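Local coordinates for protein beta-agarase D (Zobellia galactanivorans, PDB 4ASM) that cleaves the beta-1,4-linkages of agarose at random with retention of the anomeric configuration, here represented by its GH16 catalytic domain with a bound calcium ion, at residues V84-G88 with G89-I93; W25-T29 with A30-D34; T214-G218 with K219-I223. All coordinates share one frame; numbering follows the deposited sequence.

Contact 1 (V84-G88 with G89-I93). With CA (calcium ion), chain B.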
ATOM      1  N   VAL A  84      13.682  -4.632 -11.289  1.00  6.80           N
ATOM      2  CA  VAL A  84      13.105  -5.723 -10.512  1.00  6.71           C
ATOM      3  C   VAL A  84      14.076  -6.886 -10.614  1.00  7.42           C
ATOM      4  O   VAL A  84      14.512  -7.229 -11.707  1.00  7.36           O
ATOM      5  CB  VAL A  84      11.769  -6.204 -11.147  1.00  7.39           C
ATOM      6  CG1 VAL A  84      11.243  -7.435 -10.417  1.00  6.51           C
ATOM      7  CG2 VAL A  84      10.722  -5.079 -11.169  1.00  7.13           C
ATOM      8  N   ALA A  85      14.437  -7.460  -9.472  1.00  7.03           N
ATOM      9  CA  ALA A  85      15.254  -8.687  -9.468  1.00  7.63           C
ATOM     10  C   ALA A  85      14.946  -9.494  -8.210  1.00  7.38           C
ATOM     11  O   ALA A  85      14.365  -8.982  -7.245  1.00  7.00           O
ATOM     12  CB  ALA A  85      16.729  -8.331  -9.505  1.00  7.25           C
ATOM     13  N   VAL A  86      15.324 -10.769  -8.220  1.00  7.96           N
ATOM     14  CA  VAL A  86      15.275 -11.561  -6.998  1.00  7.99           C
ATOM     15  C   VAL A  86      16.676 -12.114  -6.823  1.00  9.21           C
ATOM     16  O   VAL A  86      17.217 -12.715  -7.750  1.00  9.73           O
ATOM     17  CB  VAL A  86      14.207 -12.686  -7.049  1.00  7.39           C
ATOM     18  CG1 VAL A  86      14.122 -13.449  -5.724  1.00  8.35           C
ATOM     19  CG2 VAL A  86      12.849 -12.075  -7.396  1.00  7.43           C
ATOM     20  N   SER A  87      17.262 -11.876  -5.647  1.00  9.45           N
ATOM     21  CA  SER A  87      18.616 -12.360  -5.330  1.00 10.76           C
ATOM     22  C   SER A  87      18.937 -12.122  -3.875  1.00 10.49           C
ATOM     23  O   SER A  87      18.377 -11.224  -3.244  1.00 10.84           O
ATOM     24  CB  SER A  87      19.691 -11.709  -6.219  1.00 11.78           C
ATOM     25  OG  SER A  87      19.711 -10.311  -6.030  1.00 15.34           O
ATOM     26  N   GLY A  88      19.809 -12.967  -3.318  1.00 10.23           N
ATOM     27  CA  GLY A  88      20.274 -12.765  -1.939  1.00 11.02           C
ATOM     28  C   GLY A  88      19.190 -13.007  -0.913  1.00 10.20           C
ATOM     29  O   GLY A  88      19.302 -12.578   0.239  1.00 12.28           O
ATOM     30  N   GLY A  89      18.134 -13.704  -1.327  1.00 10.04           N
ATOM     31  CA  GLY A  89      17.014 -14.014  -0.446  1.00  9.07           C
ATOM     32  C   GLY A  89      15.879 -12.992  -0.467  1.00  8.74           C
ATOM     33  O   GLY A  89      14.908 -13.142   0.252  1.00  8.84           O
ATOM     34  N   ASN A  90      16.012 -11.967  -1.297  1.00  8.23           N
ATOM     35  CA  ASN A  90      15.016 -10.889  -1.329  1.00  7.16           C
ATOM     36  C   ASN A  90      14.552 -10.582  -2.736  1.00  6.36           C
ATOM     37  O   ASN A  90      15.346 -10.627  -3.685  1.00  7.09           O
ATOM     38  CB  ASN A  90      15.610  -9.571  -0.795  1.00  7.87           C
ATOM     39  CG  ASN A  90      16.088  -9.656   0.639  1.00  9.39           C
ATOM     40  OD1 ASN A  90      15.298  -9.851   1.566  1.00 11.20           O
ATOM     41  ND2 ASN A  90      17.401  -9.466   0.833  1.00 10.92           N
ATOM     42  N   LEU A  91      13.281 -10.189  -2.857  1.00  6.12           N
ATOM     43  CA  LEU A  91      12.872  -9.368  -3.987  1.00  5.57           C
ATOM     44  C   LEU A  91      13.558  -7.997  -3.853  1.00  5.99           C
ATOM     45  O   LEU A  91      13.539  -7.399  -2.766  1.00  6.50           O
ATOM     46  CB  LEU A  91      11.350  -9.194  -3.964  1.00  5.03           C
ATOM     47  CG  LEU A  91      10.723  -8.206  -4.947  1.00  5.35           C
ATOM     48  CD1 LEU A  91      10.818  -8.681  -6.420  1.00  5.64           C
ATOM     49  CD2 LEU A  91       9.280  -7.898  -4.547  1.00  5.53           C
ATOM     50  N   ASN A  92      14.138  -7.513  -4.948  1.00  5.99           N
ATOM     51  CA  ASN A  92      14.754  -6.194  -5.010  1.00  6.32           C
ATOM     52  C   ASN A  92      13.932  -5.370  -5.995  1.00  6.29           C
ATOM     53  O   ASN A  92      13.745  -5.785  -7.139  1.00  6.73           O
ATOM     54  CB  ASN A  92      16.189  -6.277  -5.575  1.00  6.03           C
ATOM     55  CG  ASN A  92      17.212  -6.877  -4.592  1.00  9.09           C
ATOM     56  OD1 ASN A  92      18.201  -6.223  -4.269  1.00 10.81           O
ATOM     57  ND2 ASN A  92      17.001  -8.118  -4.160  1.00 11.95           N
ATOM     58  N   ILE A  93      13.422  -4.219  -5.551  1.00  5.79           N
ATOM     59  CA  ILE A  93      12.758  -3.272  -6.457  1.00  6.75           C
ATOM     60  C   ILE A  93      13.357  -1.915  -6.161  1.00  6.34           C
ATOM     61  O   ILE A  93      13.273  -1.441  -5.032  1.00  6.33           O
ATOM     62  CB  ILE A  93      11.223  -3.264  -6.255  1.00  6.49           C
ATOM     63  CG1 ILE A  93      10.643  -4.563  -6.801  1.00  8.80           C
ATOM     64  CG2 ILE A  93      10.572  -2.094  -7.020  1.00  7.99           C
ATOM     65  CD1 ILE A  93       9.127  -4.695  -6.649  1.00 10.21           C
TER
HETATM   66 CA    CA B1359      13.706 -14.666   1.592  1.00  8.99          CA
HETATM   67  O   HOH W   1      18.871  -9.061  -1.782  1.00 15.40           O
HETATM   68  O   HOH W   2      15.873 -14.945   2.645  1.00 13.14           O

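Contact 2 (W25-T29 with A30-D34). With CA (calcium ion), chain B.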
ATOM      1  N   TRP A  25      -5.541 -21.186   9.488  1.00 14.92           N
ATOM      2  CA  TRP A  25      -5.045 -20.531   8.276  1.00 13.76           C
ATOM      3  C   TRP A  25      -4.423 -21.544   7.334  1.00 13.61           C
ATOM      4  O   TRP A  25      -3.570 -22.333   7.744  1.00 14.24           O
ATOM      5  CB  TRP A  25      -3.988 -19.496   8.638  1.00 12.88           C
ATOM      6  CG  TRP A  25      -4.523 -18.328   9.372  1.00 12.17           C
ATOM      7  CD1 TRP A  25      -4.344 -18.043  10.694  1.00 12.39           C
ATOM      8  CD2 TRP A  25      -5.341 -17.280   8.840  1.00 11.90           C
ATOM      9  NE1 TRP A  25      -4.991 -16.871  11.018  1.00 11.69           N
ATOM     10  CE2 TRP A  25      -5.616 -16.384   9.898  1.00 11.64           C
ATOM     11  CE3 TRP A  25      -5.869 -17.014   7.569  1.00 10.58           C
ATOM     12  CZ2 TRP A  25      -6.401 -15.236   9.726  1.00 11.04           C
ATOM     13  CZ3 TRP A  25      -6.651 -15.877   7.392  1.00 10.97           C
ATOM     14  CH2 TRP A  25      -6.894 -14.986   8.468  1.00 12.62           C
ATOM     15  N   LYS A  26      -4.859 -21.510   6.080  1.00 13.13           N
ATOM     16  CA  LYS A  26      -4.276 -22.345   5.037  1.00 12.29           C
ATOM     17  C   LYS A  26      -3.393 -21.524   4.103  1.00 11.60           C
ATOM     18  O   LYS A  26      -3.859 -20.563   3.491  1.00 11.45           O
ATOM     19  CB  LYS A  26      -5.382 -23.031   4.226  1.00 13.49           C
ATOM     20  CG  LYS A  26      -4.865 -24.120   3.304  1.00 14.98           C
ATOM     21  CD  LYS A  26      -5.985 -24.613   2.414  1.00 19.89           C
ATOM     22  CE  LYS A  26      -5.480 -25.529   1.304  1.00 23.50           C
ATOM     23  NZ  LYS A  26      -6.590 -25.883   0.358  1.00 27.20           N
ATOM     24  N   LEU A  27      -2.130 -21.922   3.985  1.00 10.58           N
ATOM     25  CA  LEU A  27      -1.191 -21.247   3.102  1.00 11.13           C
ATOM     26  C   LEU A  27      -1.628 -21.362   1.650  1.00 11.06           C
ATOM     27  O   LEU A  27      -1.935 -22.461   1.165  1.00 11.74           O
ATOM     28  CB  LEU A  27       0.219 -21.812   3.266  1.00 11.61           C
ATOM     29  CG  LEU A  27       1.277 -21.104   2.412  1.00 11.02           C
ATOM     30  CD1 LEU A  27       1.551 -19.667   2.897  1.00 11.83           C
ATOM     31  CD2 LEU A  27       2.562 -21.934   2.356  1.00 12.18           C
ATOM     32  N   GLN A  28      -1.667 -20.216   0.973  1.00 10.48           N
ATOM     33  CA  GLN A  28      -1.932 -20.153  -0.460  1.00 10.03           C
ATOM     34  C   GLN A  28      -0.591 -20.248  -1.163  1.00 10.59           C
ATOM     35  O   GLN A  28       0.165 -19.283  -1.263  1.00 10.09           O
ATOM     36  CB  GLN A  28      -2.688 -18.874  -0.811  1.00  9.87           C
ATOM     37  CG  GLN A  28      -3.962 -18.709  -0.003  1.00 10.04           C
ATOM     38  CD  GLN A  28      -4.943 -19.863  -0.239  1.00  9.62           C
ATOM     39  OE1 GLN A  28      -5.421 -20.065  -1.363  1.00 10.97           O
ATOM     40  NE2 GLN A  28      -5.233 -20.630   0.810  1.00 12.42           N
ATOM     41  N   THR A  29      -0.262 -21.465  -1.578  1.00 10.51           N
ATOM     42  CA  THR A  29       1.073 -21.816  -2.023  1.00 11.70           C
ATOM     43  C   THR A  29       1.503 -21.079  -3.300  1.00  9.98           C
ATOM     44  O   THR A  29       2.613 -20.547  -3.367  1.00  9.50           O
ATOM     45  CB  THR A  29       1.150 -23.365  -2.160  1.00 12.43           C
ATOM     46  OG1 THR A  29       1.382 -23.928  -0.852  1.00 16.28           O
ATOM     47  CG2 THR A  29       2.236 -23.804  -3.089  1.00 17.09           C
ATOM     48  N   ALA A  30       0.611 -20.988  -4.283  1.00  9.55           N
ATOM     49  CA  ALA A  30       0.974 -20.365  -5.553  1.00  8.90           C
ATOM     50  C   ALA A  30       1.214 -18.865  -5.400  1.00  8.79           C
ATOM     51  O   ALA A  30       2.107 -18.319  -6.020  1.00  9.16           O
ATOM     52  CB  ALA A  30      -0.077 -20.628  -6.611  1.00  8.87           C
ATOM     53  N   ALA A  31       0.413 -18.217  -4.549  1.00  8.74           N
ATOM     54  CA  ALA A  31       0.562 -16.770  -4.331  1.00  7.93           C
ATOM     55  C   ALA A  31       1.792 -16.393  -3.515  1.00  8.00           C
ATOM     56  O   ALA A  31       2.384 -15.332  -3.726  1.00  7.90           O
ATOM     57  CB  ALA A  31      -0.671 -16.205  -3.659  1.00  7.63           C
ATOM     58  N   SER A  32       2.143 -17.249  -2.560  1.00  7.64           N
ATOM     59  CA  SER A  32       3.198 -16.920  -1.601  1.00  7.83           C
ATOM     60  C   SER A  32       4.589 -17.087  -2.193  1.00  7.87           C
ATOM     61  O   SER A  32       4.800 -17.894  -3.095  1.00  8.47           O
ATOM     62  CB  SER A  32       3.027 -17.765  -0.343  1.00  8.06           C
ATOM     63  OG  SER A  32       1.743 -17.543   0.208  1.00  7.72           O
ATOM     64  N   ASP A  33       5.544 -16.324  -1.681  1.00  7.47           N
ATOM     65  CA  ASP A  33       6.891 -16.353  -2.220  1.00  7.52           C
ATOM     66  C   ASP A  33       7.893 -15.898  -1.154  1.00  8.10           C
ATOM     67  O   ASP A  33       7.777 -14.781  -0.621  1.00  7.94           O
ATOM     68  CB  ASP A  33       6.984 -15.432  -3.449  1.00  8.01           C
ATOM     69  CG  ASP A  33       8.184 -15.731  -4.322  1.00  8.12           C
ATOM     70  OD1 ASP A  33       9.112 -16.436  -3.834  1.00  9.17           O
ATOM     71  OD2 ASP A  33       8.200 -15.260  -5.474  1.00  6.43           O
ATOM     72  N   ASP A  34       8.873 -16.738  -0.832  1.00  8.08           N
ATOM     73  CA  ASP A  34       9.955 -16.285   0.042  1.00  8.70           C
ATOM     74  C   ASP A  34      11.242 -15.857  -0.676  1.00  8.16           C
ATOM     75  O   ASP A  34      12.275 -15.631  -0.023  1.00  8.31           O
ATOM     76  CB  ASP A  34      10.213 -17.211   1.263  1.00  8.66           C
ATOM     77  CG  ASP A  34      10.600 -18.627   0.889  1.00 10.87           C
ATOM     78  OD1 ASP A  34      10.689 -18.941  -0.320  1.00 11.51           O
ATOM     79  OD2 ASP A  34      10.796 -19.428   1.849  1.00 10.57           O
TER
HETATM   80 CA    CA B1359      13.706 -14.666   1.592  1.00  8.99          CA
HETATM   81  O   HOH W   2      15.873 -14.945   2.645  1.00 13.14           O

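Contact 3 (T214-G218 with K219-I223)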
ATOM      1  N   THR A 214      11.598   7.104  14.810  1.00 10.20           N
ATOM      2  CA  THR A 214      11.700   8.379  14.119  1.00 11.26           C
ATOM      3  C   THR A 214      11.556   8.209  12.637  1.00  9.33           C
ATOM      4  O   THR A 214      11.177   9.155  11.951  1.00  8.99           O
ATOM      5  CB  THR A 214      13.115   8.996  14.109  1.00 12.55           C
ATOM      6  OG1 THR A 214      14.032   8.249  14.880  1.00 17.53           O
ATOM      7  CG2 THR A 214      13.098  10.503  14.371  1.00 16.91           C
ATOM      8  N   GLN A 215      11.988   7.052  12.127  1.00  8.07           N
ATOM      9  CA  GLN A 215      11.875   6.776  10.696  1.00  7.22           C
ATOM     10  C   GLN A 215      11.715   5.293  10.469  1.00  6.23           C
ATOM     11  O   GLN A 215      12.316   4.485  11.164  1.00  6.76           O
ATOM     12  CB  GLN A 215      13.087   7.300   9.907  1.00  6.67           C
ATOM     13  CG  GLN A 215      14.414   6.565  10.161  1.00  7.30           C
ATOM     14  CD  GLN A 215      15.504   7.035   9.219  1.00  9.31           C
ATOM     15  OE1 GLN A 215      15.862   6.350   8.261  1.00 12.29           O
ATOM     16  NE2 GLN A 215      16.023   8.222   9.480  1.00 10.04           N
ATOM     17  N   TRP A 216      10.912   4.958   9.455  1.00  5.81           N
ATOM     18  CA  TRP A 216      10.768   3.564   9.047  1.00  5.68           C
ATOM     19  C   TRP A 216      11.788   3.164   8.000  1.00  6.00           C
ATOM     20  O   TRP A 216      12.081   1.977   7.860  1.00  6.08           O
ATOM     21  CB  TRP A 216       9.339   3.271   8.586  1.00  6.24           C
ATOM     22  CG  TRP A 216       8.377   3.412   9.714  1.00  5.26           C
ATOM     23  CD1 TRP A 216       7.536   4.465   9.967  1.00  6.82           C
ATOM     24  CD2 TRP A 216       8.155   2.457  10.758  1.00  5.26           C
ATOM     25  NE1 TRP A 216       6.812   4.225  11.108  1.00  6.90           N
ATOM     26  CE2 TRP A 216       7.159   2.995  11.608  1.00  6.53           C
ATOM     27  CE3 TRP A 216       8.690   1.182  11.049  1.00  6.22           C
ATOM     28  CZ2 TRP A 216       6.702   2.318  12.755  1.00  6.62           C
ATOM     29  CZ3 TRP A 216       8.226   0.501  12.181  1.00  6.98           C
ATOM     30  CH2 TRP A 216       7.243   1.078  13.018  1.00  6.19           C
ATOM     31  N   GLY A 217      12.312   4.149   7.268  1.00  6.16           N
ATOM     32  CA  GLY A 217      13.288   3.883   6.219  1.00  5.96           C
ATOM     33  C   GLY A 217      14.498   3.154   6.776  1.00  7.25           C
ATOM     34  O   GLY A 217      15.083   3.573   7.776  1.00  7.67           O
ATOM     35  N   GLY A 218      14.884   2.073   6.114  1.00  7.01           N
ATOM     36  CA  GLY A 218      16.011   1.252   6.586  1.00  8.44           C
ATOM     37  C   GLY A 218      15.667   0.195   7.620  1.00  8.66           C
ATOM     38  O   GLY A 218      16.514  -0.662   7.932  1.00  9.46           O
ATOM     39  N   LYS A 219      14.443   0.230   8.151  1.00  7.97           N
ATOM     40  CA  LYS A 219      13.997  -0.789   9.116  1.00  8.55           C
ATOM     41  C   LYS A 219      13.360  -1.946   8.364  1.00  8.52           C
ATOM     42  O   LYS A 219      12.654  -1.732   7.359  1.00  8.14           O
ATOM     43  CB  LYS A 219      12.975  -0.214  10.107  1.00  9.46           C
ATOM     44  CG  LYS A 219      13.552   0.797  11.071  1.00 13.64           C
ATOM     45  CD  LYS A 219      12.507   1.239  12.092  1.00 19.31           C
ATOM     46  CE  LYS A 219      13.109   1.390  13.478  1.00 24.36           C
ATOM     47  NZ  LYS A 219      13.143   0.071  14.187  1.00 27.33           N
ATOM     48  N   THR A 220      13.606  -3.173   8.830  1.00  8.93           N
ATOM     49  CA  THR A 220      12.823  -4.284   8.313  1.00  9.32           C
ATOM     50  C   THR A 220      11.705  -4.653   9.270  1.00  9.11           C
ATOM     51  O   THR A 220      11.910  -4.864  10.483  1.00 10.61           O
ATOM     52  CB  THR A 220      13.589  -5.462   7.607  1.00 12.55           C
ATOM     53  OG1 THR A 220      13.157  -6.779   8.015  1.00 15.23           O
ATOM     54  CG2 THR A 220      15.049  -5.235   7.478  1.00  7.06           C
ATOM     55  N   ILE A 221      10.515  -4.665   8.698  1.00  7.60           N
ATOM     56  CA  ILE A 221       9.288  -4.852   9.440  1.00  7.35           C
ATOM     57  C   ILE A 221       8.504  -5.999   8.806  1.00  6.52           C
ATOM     58  O   ILE A 221       8.748  -6.376   7.646  1.00  7.15           O
ATOM     59  CB  ILE A 221       8.420  -3.564   9.451  1.00  7.54           C
ATOM     60  CG1 ILE A 221       7.960  -3.169   8.043  1.00  5.81           C
ATOM     61  CG2 ILE A 221       9.180  -2.377  10.088  1.00  8.83           C
ATOM     62  CD1 ILE A 221       6.896  -2.020   8.081  1.00  6.76           C
ATOM     63  N   ARG A 222       7.562  -6.556   9.560  1.00  6.55           N
ATOM     64  CA  ARG A 222       6.506  -7.378   8.979  1.00  7.52           C
ATOM     65  C   ARG A 222       5.251  -6.530   8.942  1.00  7.09           C
ATOM     66  O   ARG A 222       4.897  -5.886   9.937  1.00  8.15           O
ATOM     67  CB  ARG A 222       6.236  -8.612   9.836  1.00  8.28           C
ATOM     68  CG  ARG A 222       7.331  -9.627   9.789  1.00 10.72           C
ATOM     69  CD  ARG A 222       6.803 -10.897  10.405  1.00 13.28           C
ATOM     70  NE  ARG A 222       6.688 -10.852  11.863  1.00 14.98           N
ATOM     71  CZ  ARG A 222       5.591 -11.141  12.577  1.00 14.32           C
ATOM     72  NH1 ARG A 222       4.419 -11.464  12.021  1.00 14.32           N
ATOM     73  NH2 ARG A 222       5.680 -11.111  13.898  1.00 15.54           N
ATOM     74  N   ILE A 223       4.584  -6.499   7.801  1.00  5.86           N
ATOM     75  CA  ILE A 223       3.351  -5.708   7.692  1.00  5.84           C
ATOM     76  C   ILE A 223       2.342  -6.499   6.863  1.00  5.46           C
ATOM     77  O   ILE A 223       2.693  -7.081   5.835  1.00  5.68           O
ATOM     78  CB  ILE A 223       3.627  -4.286   7.140  1.00  5.34           C
ATOM     79  CG1 ILE A 223       2.349  -3.430   7.108  1.00  5.94           C
ATOM     80  CG2 ILE A 223       4.321  -4.337   5.782  1.00  5.68           C
ATOM     81  CD1 ILE A 223       2.667  -1.933   6.987  1.00  6.25           C
TER

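Contact 1 (V84-G88 with G89-I93)
The carboxamides of Asn92 and Asn90 are the flat side-chain groups here: Asn92 ND2 comes within 3.5 Å of Ser87 O across the hairpin, and Asn90 ND2 lies near Gly88 O. Asn92 lies beside Ala85 and Ser87 on one face of the hairpin: its CB is 3.7 Å from Ala85 O, and its ND2 makes a weak bond back to Asn90 O. With CG anti to the carbonyl carbon (chi1 -73°), this amide runs along the sheet face towards the turn, where one water accepts from Asn92 ND2 and Asn90 ND2 and donates to Ser87 O at 2.7 Å. The other end of the Asn92 amide, OD1, is bonded to Asn350 on strand 350-362. The backbone is a beta hairpin with a two-residue loop, a type I' turn from Ser87 to Asn90. Ala85 and Asn92 form a hydrogen-bonded antiparallel pair, with Asn92 N to Ala85 O at 2.7 Å, and Ser87 with Asn90 forms the next. The closing bond, Asn90 N to Ser87 O at 3.2 Å, has its donor well above the carbonyl plane. Both turn positions have positive phi; at Gly89 a side chain would clash with Gly88 O. Gly89 O binds the calcium ion at 2.4 Å, with Asp9, Asp34, Asn36 and Asp354 completing the protein ligands. On the opposite face, Leu91 CD1 reaches across to Val86 CG2 at 4.1 Å and Val84 CG1 at 4.2 Å, an apolar cluster continued by Phe35, Ile123 and Ile323. Val84 to Asn90 are probably part of the substrate-binding site, as in related agarases.

Contact 2 (W25-T29 with A30-D34)
Ser32 turns its hydroxyl onto Gln28 O, while the CD1 methyl of Leu27 packs against that hydroxyl. Ser32 OG donates to Gln28 O at 2.8 Å, tilted from the carbonyl plane, and Ser32 N donates to it at 3.1 Å, in that plane, so two donors of one residue grip a single acceptor. The backbone bond, from the fifth residue to the first across helical angles at Thr29 to Ala31, makes this a single alpha-turn. The serine hydroxyl can join in because OG sits beside its own backbone N, anti to the carbonyl carbon (chi1 -58°). Leu27 CD1 lies 3.4 Å from Ser32 OG and 4.0 Å from Ser32 CB, placing a methyl against the buried hydroxyl. The Gln28 side chain folds the other way, back along its own strand, where NE2 donates to Lys26 O at 3.0 Å; Lys26 O lies in the plane of the Gln28 amide, although NE2 stands above the plane of that carbonyl. Ala31 CB comes within 4.4 Å of Gln28 CB. The alpha-turn takes the chain from strand 24-27, paired with strand 350-362, into the loop that carries Asp34, whose backbone O binds the calcium ion at 2.4 Å. An alanine in place of Ser32 would remove the hydroxyl and would probably leave Gln28 O with one donor fewer and Val358 N without its partner. The hydroxyl gives a hydrogen bond to Gln28 O and is also bonded to Val358 N of strand 350-362; its burial is paid for by these two bonds, which tie the turn to that strand.

Contact 3 (T214-G218 with K219-I223)
Trp216 to Lys219 form a type II beta turn, closed by Lys219 N donating to Trp216 O at 3.0 Å from above the carbonyl plane. Gly218 takes a positive phi (85°), at which a side chain would be jammed against the preceding carbonyl O. Beyond the turn the chain enters strand 220-229, and the indole of Trp216 bridges the two parts. Its CZ3 lies 3.7 Å from Ile221 CG2, and the two side chains cross at about a right angle, the methyl meeting the six-membered ring obliquely. In Ile221, CG1 stands between the backbone N and the carbonyl carbon (chi1 63°), leaving CG2 turned to the indole. Lys219 comes to the same ring from the turn, its CD 4.0 Å from Trp216 CE3. The same CD is 3.4 Å from Gln215 O. Nearer the backbone, Lys219 CB is 3.3 Å from Trp216 O. The aliphatic part of the lysine therefore lies along two carbonyls and beside the indole, and the chain then bends at chi3 and chi4. Trp216 and Ile221 both rest on Ile183 of strand 183-191, with Cys166 adding to the tryptophan side and Val139 to that of the isoleucine. The turn leads into strand 220-229 of the beta-jelly-roll sandwich of GH16 enzymes, paired with strand 133-140. Apart from the turn bond, the side chains meet through carbon: ring against methyl, and lysine methylenes against the ring and two backbone oxygens. The indole and the isoleucine are thus buried together, while the exposed lysine contributes its methylenes to the packing.

All three contacts are local turns at ends of strands in the GH16 domain, and each is partly buried. Contacts 1 and 2 share the calcium ion, which takes a backbone oxygen from each and a common water; both also lean on strand 350-362, though their nearest atoms stay about 4 Å apart. Contact 3 does not bind the calcium ion; its nearest atoms are about 7 Å from contact 1 and about 11 Å from contact 2, and it packs against strands 133-140 and 183-191. Chemistry follows place: contact 1 has a polar face with a bridging water and a buried apolar one, contact 2 depends on a buried hydroxyl, and contact 3 on an indole packed against an isoleucine and a lysine chain beside a turn.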